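Local atomic coordinates of leucyl aminopeptidase (Trypanosoma brucei brucei, PDB entry 5NTD), a protein that probably removes N-terminal amino acids, leucine among them, from peptides as a two-metal M17 aminopeptidase, here holding manganese and the inhibitor bestatin. Residues V365-T370 / M460-E465; G290-C295 / H311-A316. All blocks are in the same frame, centred on the assembly; numbering follows the deposited sequence.

Contact 1. Residues V365-T370 / M460-E465. With BES (2-(3-amino-2-hydroxy-4-phenyl-butyrylamino)-4-methyl-pentanoic acid), chain B.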
# COMPACT_ATOMS: atom_id res chain seq x y z
N VAL G 365 19.30 20.67 13.33
CA VAL G 365 18.16 19.77 13.12
C VAL G 365 18.41 18.92 11.90
O VAL G 365 18.57 19.41 10.80
CB VAL G 365 16.85 20.55 12.93
CG1 VAL G 365 15.70 19.61 12.59
CG2 VAL G 365 16.51 21.31 14.20
N GLU G 366 18.50 17.62 12.12
CA GLU G 366 18.59 16.65 11.03
C GLU G 366 17.16 16.39 10.52
O GLU G 366 16.30 15.95 11.27
CB GLU G 366 19.19 15.35 11.50
CG GLU G 366 19.28 14.30 10.38
CD GLU G 366 19.88 12.98 10.82
OE1 GLU G 366 20.03 12.70 12.02
OE2 GLU G 366 20.28 12.23 9.92
N VAL G 367 16.93 16.66 9.26
CA VAL G 367 15.61 16.49 8.66
C VAL G 367 15.42 15.02 8.25
O VAL G 367 15.97 14.56 7.28
CB VAL G 367 15.41 17.38 7.45
CG1 VAL G 367 14.01 17.21 6.86
CG2 VAL G 367 15.61 18.83 7.85
N ILE G 368 14.61 14.32 9.01
CA ILE G 368 14.23 12.92 8.75
C ILE G 368 13.12 12.89 7.73
O ILE G 368 13.07 12.04 6.86
CB ILE G 368 13.71 12.24 10.03
CG1 ILE G 368 14.75 12.26 11.13
CG2 ILE G 368 13.28 10.79 9.77
CD1 ILE G 368 16.09 11.66 10.75
N ASN G 369 12.22 13.85 7.84
CA ASN G 369 11.04 13.92 6.97
C ASN G 369 10.64 15.37 6.72
O ASN G 369 10.30 16.10 7.63
CB ASN G 369 9.89 13.16 7.60
CG ASN G 369 8.73 12.95 6.65
OD1 ASN G 369 8.20 13.90 6.08
ND2 ASN G 369 8.30 11.71 6.50
N THR G 370 10.65 15.76 5.46
CA THR G 370 10.37 17.14 5.06
C THR G 370 8.94 17.55 5.28
O THR G 370 8.62 18.74 5.23
CB THR G 370 10.70 17.41 3.58
OG1 THR G 370 9.97 16.53 2.74
CG2 THR G 370 12.23 17.25 3.34
N MET G 460 19.40 17.43 17.16
CA MET G 460 18.15 16.68 17.16
C MET G 460 17.68 16.35 15.75
O MET G 460 18.13 16.95 14.77
CB MET G 460 17.05 17.48 17.87
CG MET G 460 16.60 18.72 17.08
SD MET G 460 15.61 19.87 18.06
CE MET G 460 16.88 20.61 19.06
N THR G 461 16.75 15.41 15.67
CA THR G 461 15.97 15.21 14.42
C THR G 461 14.69 16.07 14.48
O THR G 461 14.38 16.68 15.49
CB THR G 461 15.54 13.76 14.24
OG1 THR G 461 14.62 13.42 15.28
CG2 THR G 461 16.76 12.82 14.31
N ASN G 462 13.98 16.15 13.36
CA ASN G 462 12.65 16.75 13.32
C ASN G 462 11.49 15.76 13.39
O ASN G 462 10.35 16.13 13.18
CB ASN G 462 12.49 17.62 12.08
CG ASN G 462 12.16 16.83 10.85
OD1 ASN G 462 12.70 15.75 10.61
ND2 ASN G 462 11.30 17.39 10.01
N LEU G 463 11.79 14.50 13.63
CA LEU G 463 10.76 13.48 13.66
C LEU G 463 11.10 12.40 14.64
O LEU G 463 12.20 11.92 14.72
CB LEU G 463 10.55 12.85 12.29
CG LEU G 463 9.31 11.94 12.14
CD1 LEU G 463 8.05 12.77 12.16
CD2 LEU G 463 9.34 11.12 10.88
N MET G 464 10.08 11.98 15.35
CA MET G 464 10.19 10.91 16.37
C MET G 464 10.63 9.58 15.75
O MET G 464 10.16 9.20 14.71
CB MET G 464 8.86 10.66 17.07
CG MET G 464 8.23 11.91 17.66
SD MET G 464 6.48 11.93 17.16
CE MET G 464 6.79 12.79 15.59
N GLU G 465 11.55 8.92 16.42
CA GLU G 465 11.94 7.54 16.09
C GLU G 465 10.73 6.61 16.15
O GLU G 465 10.50 5.84 15.24
CB GLU G 465 13.04 7.04 17.05
CG GLU G 465 13.54 5.60 16.86
CD GLU G 465 13.99 5.28 15.43
OE1 GLU G 465 14.41 6.19 14.69
OE2 GLU G 465 13.92 4.10 15.03
N2 BES B . 0.23 20.21 7.95
C1 BES B . 0.38 18.80 8.30
C6 BES B . -0.56 18.35 9.44
C7 BES B . -1.98 18.00 9.08
C8 BES B . -2.95 18.98 8.97
C12 BES B . -2.36 16.68 8.90
C9 BES B . -4.27 18.66 8.64
C11 BES B . -3.68 16.34 8.56
C10 BES B . -4.63 17.33 8.43
C2 BES B . 1.87 18.60 8.67
O2 BES B . 2.78 19.51 7.98
C3 BES B . 2.25 17.20 8.29
O3 BES B . 2.66 17.10 7.11
N1 BES B . 2.14 16.31 9.29
C4 BES B . 2.44 14.92 9.20
C13 BES B . 3.89 14.62 9.59
C14 BES B . 4.40 13.25 9.17
C15 BES B . 4.11 12.81 7.74
C16 BES B . 5.90 13.21 9.32
C5 BES B . 1.57 14.12 10.11
O1 BES B . 1.14 13.05 9.68
O4 BES B . 1.32 14.53 11.24
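The side-chain amide of N462 docks on the loop backbone of I368 and N369, with both of its ends in use. ND2 gives a nearly straight hydrogen bond (169°) to N369 O at 2.9 Å, and the acceptor lies in the amide plane. OD1 receives I368 N at 2.9 Å and, weakly, N369 N. CG of N462 sits between the backbone N and the carbonyl carbon (chi1 81°), which turns the amide across to segment 365-370; ND2 also bonds A372 O, so the rotation of the group is well fixed. Just before it, two parallel strands pair: E366 N donates to M460 O at 2.8 Å, and N462 N returns a bond to E366 O. Beyond the polar part, T461 CB meets I368 CG1 at 3.5 Å, while L463 lays CB against I368 and CD2 against N369 CB. L463 CD1 also touches C16, a leucyl methyl of bestatin, at 3.6 Å, so L463, with N369, lines the inhibitor pocket at this end. Strand 364-366 lies between strands 356-358 and 460-461 in a small sheet, and F478 of helix 471-480 packs on V365, M460 and N462.

Contact 2. Residues G290-C295 / H311-A316. With MN (manganese (II) ion), chain C; MN (manganese (II) ion), chain D; BES (2-(3-amino-2-hydroxy-4-phenyl-butyrylamino)-4-methyl-pentanoic acid), chain B.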
# COMPACT_ATOMS: atom_id res chain seq x y z
N GLY G 290 2.27 29.41 9.19
CA GLY G 290 1.69 29.97 7.98
C GLY G 290 2.11 29.26 6.72
O GLY G 290 2.66 29.84 5.79
N ILE G 291 1.87 27.96 6.70
CA ILE G 291 2.23 27.15 5.52
C ILE G 291 1.08 27.28 4.55
O ILE G 291 0.05 26.62 4.67
CB ILE G 291 2.55 25.68 5.87
CG1 ILE G 291 3.76 25.63 6.81
CG2 ILE G 291 2.83 24.87 4.62
CD1 ILE G 291 5.06 26.22 6.28
N VAL G 292 1.27 28.15 3.58
CA VAL G 292 0.22 28.49 2.58
C VAL G 292 -0.23 27.27 1.78
O VAL G 292 -1.37 27.19 1.35
CB VAL G 292 0.65 29.61 1.63
CG1 VAL G 292 0.74 30.90 2.41
CG2 VAL G 292 1.98 29.30 0.96
N TYR G 293 0.71 26.37 1.56
CA TYR G 293 0.43 25.04 1.04
C TYR G 293 1.51 24.04 1.43
O TYR G 293 2.69 24.35 1.41
CB TYR G 293 0.30 25.07 -0.45
CG TYR G 293 -0.33 23.84 -1.07
CD1 TYR G 293 -1.67 23.52 -0.83
CD2 TYR G 293 0.40 23.00 -1.89
CE1 TYR G 293 -2.25 22.42 -1.41
CE2 TYR G 293 -0.17 21.89 -2.48
CZ TYR G 293 -1.49 21.60 -2.25
OH TYR G 293 -2.08 20.50 -2.83
N ASP G 294 1.06 22.87 1.88
CA ASP G 294 1.94 21.79 2.41
C ASP G 294 1.80 20.64 1.41
O ASP G 294 0.95 19.77 1.57
CB ASP G 294 1.52 21.34 3.85
CG ASP G 294 2.57 20.43 4.55
OD1 ASP G 294 3.59 20.18 3.87
OD2 ASP G 294 2.42 20.03 5.80
N CYS G 295 2.66 20.60 0.40
CA CYS G 295 2.71 19.41 -0.49
C CYS G 295 3.46 18.22 0.14
O CYS G 295 3.45 17.14 -0.39
CB CYS G 295 3.29 19.76 -1.87
SG CYS G 295 5.10 19.68 -2.03
N HIS G 311 -5.36 24.79 3.95
CA HIS G 311 -5.69 25.07 5.34
C HIS G 311 -4.48 25.13 6.28
O HIS G 311 -4.63 25.47 7.46
CB HIS G 311 -6.67 24.06 5.92
CG HIS G 311 -7.99 24.01 5.22
ND1 HIS G 311 -8.82 22.93 5.32
CD2 HIS G 311 -8.63 24.89 4.41
CE1 HIS G 311 -9.91 23.13 4.59
NE2 HIS G 311 -9.81 24.31 4.02
N ASP G 312 -3.29 24.86 5.75
CA ASP G 312 -2.10 24.68 6.60
C ASP G 312 -1.53 26.00 7.11
O ASP G 312 -0.53 26.04 7.83
CB ASP G 312 -1.00 23.85 5.89
CG ASP G 312 -0.24 22.98 6.83
OD1 ASP G 312 -0.81 22.59 7.89
OD2 ASP G 312 0.96 22.58 6.58
N MET G 313 -2.17 27.08 6.71
CA MET G 313 -1.88 28.43 7.27
C MET G 313 -2.93 28.86 8.32
O MET G 313 -2.98 30.00 8.74
CB MET G 313 -1.64 29.49 6.18
CG MET G 313 -2.57 29.44 4.99
SD MET G 313 -4.29 29.42 5.46
CE MET G 313 -4.44 31.10 6.08
N GLY G 314 -3.75 27.91 8.73
CA GLY G 314 -4.85 28.18 9.67
C GLY G 314 -4.41 28.73 11.02
O GLY G 314 -5.10 29.52 11.63
N GLY G 315 -3.24 28.31 11.46
CA GLY G 315 -2.65 28.83 12.71
C GLY G 315 -2.18 30.27 12.56
O GLY G 315 -2.34 31.09 13.46
N ALA G 316 -1.60 30.57 11.42
CA ALA G 316 -1.17 31.96 11.12
C ALA G 316 -2.37 32.90 11.01
O ALA G 316 -2.36 34.02 11.49
CB ALA G 316 -0.33 32.03 9.86
MN MN C . 1.95 21.14 7.41
MN MN D . 3.69 18.64 6.46
N2 BES B . 0.23 20.21 7.95
C1 BES B . 0.38 18.80 8.30
C6 BES B . -0.56 18.35 9.44
C7 BES B . -1.98 18.00 9.08
C8 BES B . -2.95 18.98 8.97
C12 BES B . -2.36 16.68 8.90
C9 BES B . -4.27 18.66 8.64
C11 BES B . -3.68 16.34 8.56
C10 BES B . -4.63 17.33 8.43
C2 BES B . 1.87 18.60 8.67
O2 BES B . 2.78 19.51 7.98
C3 BES B . 2.25 17.20 8.29
O3 BES B . 2.66 17.10 7.11
N1 BES B . 2.14 16.31 9.29
C4 BES B . 2.44 14.92 9.20
C13 BES B . 3.89 14.62 9.59
C14 BES B . 4.40 13.25 9.17
C15 BES B . 4.11 12.81 7.74
C16 BES B . 5.90 13.21 9.32
C5 BES B . 1.57 14.12 10.11
O1 BES B . 1.14 13.05 9.68
O4 BES B . 1.32 14.53 11.24
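The dinuclear manganese centre of an M17 aminopeptidase is where D294, at the end of strand 293-294, and D312, just ahead of helix 314-328, come together. Their OD2 atoms stand only 3.0 Å apart because both bind the same manganese ion (chain C), D312 OD2 at 1.9 Å. D294 OD2 goes further and bridges the two ions, 2.0 Å from each. CG of D294 is anti to its own backbone nitrogen (chi1 -168°), an extension that carries the carboxylate to the metals, and N344 bonds its other oxygen, OD1. T401 likewise holds D312 OD1. Bestatin completes the site: its hydroxyl O2 bridges the ions, its amine N2 binds the chain C ion at 2.0 Å and its carbonyl O3 the chain D ion. K289, D371 and E373 supply further ligands.

Behind the metals, the side chains of I291 and D312 run alongside one another, and I291 CG2 rests 3.5 Å from D312 OD2. The backbone link is slight, a weak hydrogen bond from I291 N to D312 O. Further back, A316 CB presses on G290 CA at 3.4 Å, a close approach of helix to strand. M313, at the N-cap position, has CG between its backbone N and carbonyl carbon (chi1 42°), against V292 CA.

Two carboxylates this close would probably repel each other without the manganese ion (chain C) that both bind. Sharing one oxygen of D294 between both ions probably keeps the metals close together, and bestatin's bridging hydroxyl lies where a metal-bound water or hydroxide is thought to sit in this family.

How the contacts relate
Both contacts fall in the catalytic domain and follow one another along the chain, contact 2 closing before contact 1 opens. Their centres are about 20 Å apart and their nearest atoms about 5 Å, without touching. They belong to different sheets: contact 2 joins strands 283-291 and 293-294 of the large mixed sheet to helix 314-328, whereas contact 1 starts on the small three-stranded sheet and runs on into the loops that follow its strands. Bestatin spans the gap, its amine end at the metals held by contact 2 and its leucyl end against contact 1. N344 also connects the two, bonding D294 and T370. Metal binding and the packing of bestatin's leucyl side chain thus come from separate parts of one domain, consistent with a pocket for the residue after the cleaved bond.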